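Local coordinates for hypothetical protein yfcE (Escherichia coli, PDB 1SU1) that is of unknown function but belongs to the calcineurin-like phosphoesterase superfamily and binds zinc ions at two neighbouring metal sites, at residues 84-95 with 106-116. Sequence-based numbering, arbitrary orientation.
Sequences LNEVAHKVIAVR and LLHFPITAPWQ
L84, in helix 77-85, lays its CB against the edge of the F109 ring, a greasy flank suited to a buried phenyl. N85 follows with an amide that both accepts and donates: OD1 accepts the H108 N-H (N to OD1 2.6 Å), and ND2 donates to L106 O, which lies in the amide plane, at 3.1 Å. Two bonds to the backbone at the end of helix 101-106 fix the amide's rotation and hold it flat against one face of the H108 imidazole; the planes lie 17° apart, with ND2 over the ring centre. A88, small enough for close approach, sets CB 3.6 Å from H108 O and against H108 CB and F109 CD1. In strand 91-93, V91 carries CG1 anti to its backbone N (chi1 177°), which places that methyl over a face of F109, 3.8 Å from the ring centroid, in a CH-pi contact. A93 offers only a methyl, fitting between the F109 edge and I111 CG2; one water joins A93 N to P110 O and Q116 NE2, another A93 O to A113 N and, weakly, P110 O. V94 packs CG1 on W115 CA and Q116 CG. R95 N then bonds A113 O at 2.8 Å, and its side chain, bent at chi3 (76°), brings NH1 to T112 O at 2.8 Å; NE reaches E101 of another subunit in a salt bridge. The 106-116 connection thus runs from helix 101-106 along strand 91-93, at the edge of one sheet within this chain, to strand 115-119 at the edge of the other, as in the two-sheet sandwich of calcineurin-like phosphoesterases, with the R95 side chain about 10 Å from a bound zinc ion.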
# COMPACT_ATOMS: atom_id res chain seq x y z
N LEU A 84 -5.42 24.28 -8.83
CA LEU A 84 -5.45 23.02 -9.58
C LEU A 84 -6.87 22.47 -9.68
O LEU A 84 -7.23 21.87 -10.69
CB LEU A 84 -4.51 21.98 -8.94
CG LEU A 84 -3.01 22.28 -9.07
CD1 LEU A 84 -2.20 21.25 -8.32
CD2 LEU A 84 -2.62 22.30 -10.55
N ASN A 85 -7.69 22.69 -8.66
CA ASN A 85 -9.06 22.19 -8.70
C ASN A 85 -9.97 22.84 -9.74
O ASN A 85 -11.00 22.26 -10.12
CB ASN A 85 -9.71 22.28 -7.31
CG ASN A 85 -9.22 21.17 -6.38
OD1 ASN A 85 -8.78 20.11 -6.84
ND2 ASN A 85 -9.30 21.41 -5.07
N GLU A 86 -9.60 24.03 -10.22
CA GLU A 86 -10.41 24.70 -11.23
C GLU A 86 -10.41 23.88 -12.53
O GLU A 86 -11.34 23.98 -13.33
CB GLU A 86 -9.89 26.12 -11.49
CG GLU A 86 -10.25 27.12 -10.38
CD GLU A 86 -9.48 28.44 -10.47
OE1 GLU A 86 -9.65 29.28 -9.56
OE2 GLU A 86 -8.70 28.64 -11.43
N VAL A 87 -9.39 23.05 -12.71
CA VAL A 87 -9.31 22.24 -13.92
C VAL A 87 -9.26 20.72 -13.63
O VAL A 87 -8.82 19.92 -14.45
CB VAL A 87 -8.07 22.69 -14.77
CG1 VAL A 87 -6.77 22.22 -14.13
CG2 VAL A 87 -8.21 22.20 -16.20
N ALA A 88 -9.76 20.35 -12.45
CA ALA A 88 -9.78 18.95 -12.00
C ALA A 88 -10.24 17.94 -13.06
O ALA A 88 -9.60 16.91 -13.27
CB ALA A 88 -10.65 18.81 -10.74
N HIS A 89 -11.34 18.25 -13.74
CA HIS A 89 -11.89 17.37 -14.76
C HIS A 89 -10.97 17.08 -15.95
O HIS A 89 -11.31 16.26 -16.81
CB HIS A 89 -13.22 17.92 -15.26
CG HIS A 89 -13.13 19.31 -15.83
ND1 HIS A 89 -12.67 20.38 -15.10
CD2 HIS A 89 -13.44 19.79 -17.06
CE1 HIS A 89 -12.70 21.47 -15.85
NE2 HIS A 89 -13.17 21.14 -17.04
N LYS A 90 -9.81 17.73 -16.02
CA LYS A 90 -8.91 17.48 -17.14
C LYS A 90 -7.52 17.03 -16.72
O LYS A 90 -6.60 17.01 -17.53
CB LYS A 90 -8.81 18.73 -18.02
CG LYS A 90 -10.09 19.00 -18.81
CD LYS A 90 -9.95 20.18 -19.73
CE LYS A 90 -11.16 20.29 -20.65
NZ LYS A 90 -11.10 21.51 -21.50
N VAL A 91 -7.37 16.66 -15.45
CA VAL A 91 -6.08 16.20 -14.96
C VAL A 91 -5.97 14.68 -14.88
O VAL A 91 -6.92 13.99 -14.50
CB VAL A 91 -5.79 16.76 -13.54
CG1 VAL A 91 -4.46 16.21 -13.03
CG2 VAL A 91 -5.75 18.29 -13.58
N ILE A 92 -4.79 14.18 -15.25
CA ILE A 92 -4.43 12.77 -15.20
C ILE A 92 -3.11 12.81 -14.40
O ILE A 92 -2.12 13.34 -14.89
CB ILE A 92 -4.11 12.19 -16.61
CG1 ILE A 92 -5.34 12.26 -17.52
CG2 ILE A 92 -3.63 10.74 -16.47
CD1 ILE A 92 -6.52 11.46 -17.05
N ALA A 93 -3.10 12.26 -13.19
CA ALA A 93 -1.89 12.29 -12.37
C ALA A 93 -1.42 10.93 -11.84
O ALA A 93 -2.16 9.95 -11.88
CB ALA A 93 -2.12 13.25 -11.19
N VAL A 94 -0.18 10.89 -11.37
CA VAL A 94 0.40 9.68 -10.77
C VAL A 94 1.11 10.11 -9.49
O VAL A 94 1.67 11.21 -9.40
CB VAL A 94 1.41 8.96 -11.71
CG1 VAL A 94 0.66 8.30 -12.86
CG2 VAL A 94 2.46 9.94 -12.24
N ARG A 95 1.09 9.21 -8.50
CA ARG A 95 1.66 9.45 -7.18
C ARG A 95 3.17 9.65 -7.09
O ARG A 95 3.95 8.84 -7.62
CB ARG A 95 1.25 8.30 -6.23
CG ARG A 95 1.43 8.61 -4.75
CD ARG A 95 1.03 7.43 -3.87
NE ARG A 95 2.04 6.37 -3.85
CZ ARG A 95 1.87 5.16 -4.39
NH1 ARG A 95 0.74 4.85 -5.00
NH2 ARG A 95 2.84 4.25 -4.30
N LEU A 106 -7.51 17.04 -0.42
CA LEU A 106 -7.62 18.44 -0.83
C LEU A 106 -7.87 18.59 -2.33
O LEU A 106 -8.72 19.38 -2.74
CB LEU A 106 -6.35 19.21 -0.45
CG LEU A 106 -6.15 19.51 1.04
CD1 LEU A 106 -4.88 20.32 1.24
CD2 LEU A 106 -7.35 20.28 1.57
N LEU A 107 -7.15 17.81 -3.13
CA LEU A 107 -7.26 17.84 -4.59
C LEU A 107 -8.46 17.04 -5.11
O LEU A 107 -8.71 15.92 -4.66
CB LEU A 107 -5.96 17.35 -5.21
CG LEU A 107 -4.73 18.15 -4.76
CD1 LEU A 107 -3.44 17.43 -5.16
CD2 LEU A 107 -4.78 19.55 -5.39
N HIS A 108 -9.18 17.62 -6.07
CA HIS A 108 -10.37 16.98 -6.63
C HIS A 108 -10.19 16.08 -7.84
O HIS A 108 -11.12 15.90 -8.63
CB HIS A 108 -11.41 18.05 -6.94
CG HIS A 108 -11.85 18.82 -5.73
ND1 HIS A 108 -12.72 19.88 -5.79
CD2 HIS A 108 -11.53 18.67 -4.42
CE1 HIS A 108 -12.92 20.36 -4.58
NE2 HIS A 108 -12.21 19.64 -3.73
N PHE A 109 -9.00 15.52 -7.99
CA PHE A 109 -8.73 14.58 -9.07
C PHE A 109 -7.87 13.47 -8.44
O PHE A 109 -7.15 13.71 -7.47
CB PHE A 109 -8.01 15.26 -10.25
CG PHE A 109 -6.78 16.04 -9.86
CD1 PHE A 109 -6.88 17.37 -9.45
CD2 PHE A 109 -5.53 15.44 -9.89
CE1 PHE A 109 -5.75 18.09 -9.09
CE2 PHE A 109 -4.39 16.16 -9.53
CZ PHE A 109 -4.50 17.48 -9.13
N PRO A 110 -7.95 12.24 -8.98
CA PRO A 110 -7.19 11.08 -8.48
C PRO A 110 -5.67 11.21 -8.59
O PRO A 110 -5.15 11.37 -9.69
CB PRO A 110 -7.70 9.92 -9.35
CG PRO A 110 -9.04 10.41 -9.86
CD PRO A 110 -8.80 11.87 -10.12
N ILE A 111 -4.97 11.13 -7.47
CA ILE A 111 -3.51 11.22 -7.49
C ILE A 111 -2.78 10.01 -6.87
O ILE A 111 -1.55 10.01 -6.78
CB ILE A 111 -3.03 12.48 -6.74
CG1 ILE A 111 -3.50 12.42 -5.28
CG2 ILE A 111 -3.58 13.74 -7.41
CD1 ILE A 111 -2.69 13.28 -4.34
N THR A 112 -3.53 8.99 -6.44
CA THR A 112 -2.91 7.83 -5.80
C THR A 112 -2.34 6.73 -6.70
O THR A 112 -1.47 5.96 -6.26
CB THR A 112 -3.87 7.16 -4.77
OG1 THR A 112 -5.11 6.83 -5.41
CG2 THR A 112 -4.15 8.12 -3.61
N ALA A 113 -2.80 6.64 -7.94
CA ALA A 113 -2.29 5.62 -8.86
C ALA A 113 -0.77 5.74 -9.04
O ALA A 113 -0.26 6.83 -9.28
CB ALA A 113 -2.99 5.73 -10.21
N PRO A 114 -0.04 4.61 -8.93
CA PRO A 114 1.42 4.61 -9.08
C PRO A 114 1.91 4.73 -10.53
O PRO A 114 3.07 5.07 -10.78
CB PRO A 114 1.83 3.29 -8.41
CG PRO A 114 0.71 2.38 -8.78
CD PRO A 114 -0.52 3.26 -8.57
N TRP A 115 1.03 4.40 -11.47
CA TRP A 115 1.32 4.49 -12.90
C TRP A 115 0.03 4.44 -13.69
O TRP A 115 -1.01 4.04 -13.16
CB TRP A 115 2.26 3.35 -13.35
CG TRP A 115 1.93 1.99 -12.78
CD1 TRP A 115 0.88 1.18 -13.13
CD2 TRP A 115 2.60 1.34 -11.70
NE1 TRP A 115 0.86 0.06 -12.32
CE2 TRP A 115 1.91 0.13 -11.44
CE3 TRP A 115 3.74 1.65 -10.93
CZ2 TRP A 115 2.29 -0.76 -10.42
CZ3 TRP A 115 4.12 0.77 -9.91
CH2 TRP A 115 3.40 -0.43 -9.68
N GLN A 116 0.08 4.89 -14.94
CA GLN A 116 -1.07 4.89 -15.84
C GLN A 116 -0.51 4.83 -17.26
O GLN A 116 0.70 4.91 -17.45
CB GLN A 116 -1.96 6.13 -15.61
CG GLN A 116 -2.52 6.21 -14.19
CD GLN A 116 -3.74 7.10 -14.04
OE1 GLN A 116 -4.80 6.82 -14.60
NE2 GLN A 116 -3.60 8.17 -13.27
O HOH W 1 -13.15 21.06 -8.61
O HOH W 2 -5.55 10.64 -12.50
O HOH W 3 -3.60 9.00 -9.71
O HOH W 4 4.56 7.05 -9.34